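Long-range contacts in D-alanyl-D-alanine carboxypeptidase DacD (Escherichia coli, PDB 5FSR), which removes the C-terminal D-alanine from sugar-peptide precursors of the bacterial cell wall, acting as a serine-type D-Ala-D-Ala carboxypeptidase: residues Q31-H36 / A272-R277; S39-D44 / L51-E56. All blocks are in the same frame, centred on the assembly; numbering follows the deposited sequence.

Interaction 1: residues Q31-H36 / A272-R277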
# COMPACT_ATOMS: atom_id res chain seq x y z
N GLN A 31 23.67 -3.46 8.34
CA GLN A 31 22.89 -3.59 9.57
C GLN A 31 21.71 -2.64 9.54
O GLN A 31 21.90 -1.49 9.20
CB GLN A 31 23.76 -3.23 10.78
CG GLN A 31 23.04 -3.34 12.12
CD GLN A 31 23.86 -2.82 13.29
OE1 GLN A 31 25.01 -2.38 13.14
NE2 GLN A 31 23.27 -2.85 14.46
N PRO A 32 20.50 -3.12 9.91
CA PRO A 32 19.31 -2.21 9.91
C PRO A 32 19.35 -1.20 11.04
O PRO A 32 19.94 -1.49 12.08
CB PRO A 32 18.12 -3.15 10.15
CG PRO A 32 18.68 -4.55 10.16
CD PRO A 32 20.16 -4.46 10.40
N PRO A 33 18.77 -0.02 10.83
CA PRO A 33 18.66 0.90 11.97
C PRO A 33 17.66 0.37 13.00
O PRO A 33 16.77 -0.40 12.66
CB PRO A 33 18.18 2.21 11.32
CG PRO A 33 17.59 1.82 10.00
CD PRO A 33 18.32 0.59 9.57
N GLU A 34 17.85 0.74 14.26
CA GLU A 34 16.92 0.39 15.33
C GLU A 34 15.63 1.16 15.05
O GLU A 34 15.68 2.31 14.60
CB GLU A 34 17.50 0.75 16.69
CG GLU A 34 16.66 0.35 17.90
CD GLU A 34 17.10 1.06 19.18
OE1 GLU A 34 18.29 1.44 19.29
OE2 GLU A 34 16.24 1.26 20.08
N ILE A 35 14.49 0.52 15.26
CA ILE A 35 13.18 1.10 14.90
C ILE A 35 12.31 1.13 16.14
O ILE A 35 12.02 0.08 16.72
CB ILE A 35 12.49 0.29 13.79
CG1 ILE A 35 13.38 0.26 12.53
CG2 ILE A 35 11.12 0.86 13.45
CD1 ILE A 35 13.62 1.60 11.84
N HIS A 36 11.91 2.35 16.54
CA HIS A 36 11.02 2.54 17.68
C HIS A 36 9.56 2.42 17.22
O HIS A 36 8.93 3.42 16.87
CB HIS A 36 11.26 3.91 18.33
CG HIS A 36 12.68 4.16 18.67
ND1 HIS A 36 13.35 3.49 19.68
CD2 HIS A 36 13.59 5.00 18.12
CE1 HIS A 36 14.59 3.91 19.75
NE2 HIS A 36 14.77 4.83 18.81
N ALA A 272 9.32 6.17 9.82
CA ALA A 272 9.00 5.86 8.41
C ALA A 272 9.97 6.45 7.40
O ALA A 272 10.31 5.78 6.40
CB ALA A 272 7.59 6.31 8.06
N ARG A 273 10.37 7.71 7.63
CA ARG A 273 11.39 8.39 6.81
C ARG A 273 12.83 7.96 7.18
O ARG A 273 13.73 8.16 6.38
CB ARG A 273 11.23 9.91 6.95
CG ARG A 273 11.79 10.75 5.80
CD ARG A 273 12.01 12.20 6.26
NE ARG A 273 10.74 12.94 6.20
CZ ARG A 273 10.39 14.00 6.95
NH1 ARG A 273 11.18 14.47 7.90
NH2 ARG A 273 9.21 14.56 6.75
N LYS A 274 13.06 7.42 8.37
CA LYS A 274 14.34 6.75 8.70
C LYS A 274 14.46 5.42 7.92
O LYS A 274 15.53 5.07 7.47
CB LYS A 274 14.40 6.48 10.21
CG LYS A 274 15.63 5.76 10.72
CD LYS A 274 15.40 5.18 12.12
CE LYS A 274 15.23 6.24 13.20
NZ LYS A 274 15.12 5.61 14.54
N LEU A 275 13.35 4.70 7.77
CA LEU A 275 13.35 3.43 7.04
C LEU A 275 13.60 3.64 5.56
O LEU A 275 14.53 3.04 5.00
CB LEU A 275 12.05 2.67 7.22
CG LEU A 275 11.92 1.83 8.47
CD1 LEU A 275 10.52 1.22 8.52
CD2 LEU A 275 12.99 0.72 8.49
N LEU A 276 12.79 4.51 4.95
CA LEU A 276 12.89 4.90 3.54
C LEU A 276 14.20 5.58 3.15
O LEU A 276 14.67 5.46 2.02
CB LEU A 276 11.76 5.88 3.18
CG LEU A 276 10.35 5.33 3.10
CD1 LEU A 276 9.31 6.48 3.09
CD2 LEU A 276 10.22 4.44 1.88
N ARG A 277 14.75 6.36 4.05
CA ARG A 277 16.06 6.95 3.79
C ARG A 277 17.16 5.88 3.77
O ARG A 277 18.06 5.96 2.93
CB ARG A 277 16.40 8.02 4.82
CG ARG A 277 17.31 9.06 4.26
CD ARG A 277 16.50 10.01 3.40
NE ARG A 277 17.41 10.77 2.52
CZ ARG A 277 17.94 10.35 1.36
NH1 ARG A 277 17.63 9.16 0.85
NH2 ARG A 277 18.78 11.14 0.68

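Interaction 2: residues S39-D44 / L51-E56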
# COMPACT_ATOMS: atom_id res chain seq x y z
N SER A 39 5.85 -2.71 15.10
CA SER A 39 6.06 -3.51 13.91
C SER A 39 6.47 -2.65 12.75
O SER A 39 6.16 -1.45 12.74
CB SER A 39 4.78 -4.23 13.55
OG SER A 39 4.40 -5.07 14.62
N TRP A 40 7.19 -3.25 11.79
CA TRP A 40 7.62 -2.53 10.57
C TRP A 40 8.02 -3.45 9.40
O TRP A 40 8.45 -4.58 9.59
CB TRP A 40 8.70 -1.50 10.86
CG TRP A 40 10.03 -2.07 11.32
CD1 TRP A 40 11.14 -2.24 10.56
CD2 TRP A 40 10.37 -2.53 12.64
NE1 TRP A 40 12.16 -2.78 11.32
CE2 TRP A 40 11.71 -2.97 12.60
CE3 TRP A 40 9.67 -2.63 13.86
CZ2 TRP A 40 12.37 -3.48 13.72
CZ3 TRP A 40 10.33 -3.14 14.99
CH2 TRP A 40 11.67 -3.56 14.91
N VAL A 41 7.84 -2.91 8.20
CA VAL A 41 8.19 -3.53 6.95
C VAL A 41 8.67 -2.41 6.01
O VAL A 41 7.99 -1.40 5.85
CB VAL A 41 6.97 -4.27 6.37
CG1 VAL A 41 7.23 -4.73 4.92
CG2 VAL A 41 6.63 -5.47 7.23
N LEU A 42 9.86 -2.58 5.43
CA LEU A 42 10.31 -1.75 4.31
C LEU A 42 10.41 -2.70 3.13
O LEU A 42 11.14 -3.66 3.19
CB LEU A 42 11.65 -1.12 4.60
CG LEU A 42 12.34 -0.30 3.49
CD1 LEU A 42 11.56 0.94 3.03
CD2 LEU A 42 13.72 0.08 3.97
N MET A 43 9.64 -2.44 2.08
CA MET A 43 9.49 -3.37 0.98
C MET A 43 9.84 -2.70 -0.34
O MET A 43 9.57 -1.53 -0.52
CB MET A 43 8.07 -3.92 0.95
CG MET A 43 7.76 -4.85 -0.21
SD MET A 43 6.05 -5.38 -0.31
CE MET A 43 5.92 -6.55 1.04
N ASP A 44 10.42 -3.47 -1.25
CA ASP A 44 10.65 -3.00 -2.61
C ASP A 44 9.43 -3.22 -3.52
O ASP A 44 8.77 -4.26 -3.45
CB ASP A 44 11.88 -3.70 -3.21
CG ASP A 44 12.11 -3.34 -4.64
OD1 ASP A 44 12.48 -2.17 -4.85
OD2 ASP A 44 11.87 -4.22 -5.51
N LEU A 51 13.32 -5.50 2.55
CA LEU A 51 14.64 -4.99 2.90
C LEU A 51 14.95 -5.06 4.40
O LEU A 51 16.10 -5.28 4.77
CB LEU A 51 14.81 -3.54 2.42
CG LEU A 51 15.07 -3.23 0.93
CD1 LEU A 51 13.99 -3.79 0.02
CD2 LEU A 51 15.22 -1.73 0.68
N THR A 52 13.97 -4.77 5.26
CA THR A 52 14.06 -5.05 6.71
C THR A 52 12.65 -5.09 7.33
O THR A 52 11.68 -4.62 6.72
CB THR A 52 14.97 -4.04 7.46
OG1 THR A 52 15.30 -4.53 8.77
CG2 THR A 52 14.35 -2.63 7.53
N ALA A 53 12.53 -5.67 8.52
CA ALA A 53 11.23 -5.91 9.13
C ALA A 53 11.33 -6.41 10.56
O ALA A 53 12.16 -7.23 10.85
CB ALA A 53 10.43 -6.92 8.31
N GLY A 54 10.46 -5.90 11.45
CA GLY A 54 10.34 -6.38 12.83
C GLY A 54 8.89 -6.71 13.13
O GLY A 54 8.02 -5.93 12.78
N ASN A 55 8.63 -7.87 13.74
CA ASN A 55 7.32 -8.26 14.25
C ASN A 55 6.21 -8.06 13.18
O ASN A 55 5.10 -7.58 13.46
CB ASN A 55 7.04 -7.46 15.55
CG ASN A 55 5.82 -7.96 16.34
OD1 ASN A 55 5.26 -9.01 16.05
ND2 ASN A 55 5.43 -7.20 17.38
N GLU A 56 6.54 -8.41 11.95
CA GLU A 56 5.74 -8.01 10.81
C GLU A 56 4.41 -8.75 10.63
O GLU A 56 3.54 -8.27 9.86
CB GLU A 56 6.52 -8.12 9.52
CG GLU A 56 6.86 -9.54 9.11
CD GLU A 56 8.31 -9.93 9.37
OE1 GLU A 56 8.87 -9.44 10.38
OE2 GLU A 56 8.85 -10.73 8.57

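Interaction 1: residues Q31-H36 / A272-R277
Lys274 reaches from helix 265-282 to residues 33 to 36 of the loop that precedes strand 39-44, and illustrates how one lysine can be apolar along its stem and ionic at its head. From CB, which points toward the loop, the chain runs out extended: CG stands anti to the backbone N (chi1 178°) and carries CD to the first meeting place. There CD lies 4.1 Å from CB of Pro33 and 4.0 Å from CD1 of Ile35, so the methylene faces a proline ring and a methyl group side by side on the loop. CD is also 3.8 Å from Glu34 O, with CE a little farther from that oxygen. The chain then bends about the CG-CD bond (chi3 -67°), which delivers NZ to the same carbonyl. NZ to Glu34 O, at 3.3 Å, is a weak hydrogen bond; the stronger partner of the ammonium is the carboxylate of Glu271, one turn back on the helix, in a salt bridge. His36 sets its CD2 3.9 Å from NZ, with the amine oblique to the ring.

Deeper in, Ile35 and Leu275 make the apolar half of the contact. Their side chains cross at about a right angle, and Ile35 CD1 sits 3.5 Å from Leu275 CD2 and 3.8 Å from Leu275 CG. Trp40 touches both residues, tying this layer to the sheet.

Glu271 also accepts a weak hydrogen bond from the backbone N of His36. The loop is thus held mainly by hydrocarbon packing, supplemented by two weak hydrogen bonds, while the salt bridge within the helix probably positions the ammonium for its bond to the loop.

Interaction 2: residues S39-D44 / L51-E56
Ser39 OG donates a 2.9 Å hydrogen bond to the backbone O of Asn55, approaching from well above the carbonyl plane, and has a second, weak partner in Arg60. It pins the open end, away from the turn, of a beta hairpin, strands 39-44 and 50-54, that forms one margin of the five-stranded antiparallel sheet of the peptidase domain. Between the strands the classical pattern holds: Trp40 pairs with Gly54 and Leu42 with Thr52 as hydrogen-bonded pairs, while Val41 and Ala53 between them form a non-hydrogen-bonded pair. Leu42 N to Thr52 O, at 3.0 Å, is almost straight (173° at the hydrogen), and Trp40 N meets Gly54 O, also at 3.0 Å, in the carbonyl plane. Gly54 N returns a bond to Trp40 O, less straight than its counterpart. Toward the turn Leu51 N closes the set on Leu42 O at 2.9 Å.

The most distinctive element is the indole. Its CG stands between the backbone N and the carbonyl carbon (chi1 66°), which swings the ring across the neighbouring strand and lays one face on the Ala53-Gly54 peptide. Gly54 CA sits 3.5 Å from the centroid of the six-membered ring of Trp40, only 7° off the normal, a CH-pi contact that the absence of a side chain on Gly54 makes possible.

On the face bearing Val41, CG2 of that residue packs 3.5 Å from Glu56 CB, and Ala182 and Ala186 of helix 182-193 cover the valine. The face bearing Trp40, Leu42 and Thr52 is covered by helix 265-282. Leu42 CD2 meets Leu51 CD2 where the chain turns a corner, and Thr52 CG2 lies near the plane of the indole, at its edge, 4.4 Å from Trp40 NE1.

Interactions 1 and 2 lie with their centres about 10 Å apart: interaction 1 joins helix 265-282 to the loop before the sheet, interaction 2 joins two strands at its margin, and the helix packs on that margin. Along the chain, interaction 2 is nested within interaction 1: loop 31-36 leads into hairpin 39-44/51-56, and segment 272-277 returns more than two hundred residues later. They touch, Ile35 CG1 lying 3.5 Å from Trp40 NE1 and Leu275 CD2 3.7 Å from Thr52 CG2. A hairpin from early in the chain thus packs against a much later helix. Both contacts are remote from the annotated sites; strand 228-236, with the probable substrate-binding Lys233, forms the sheet's other margin.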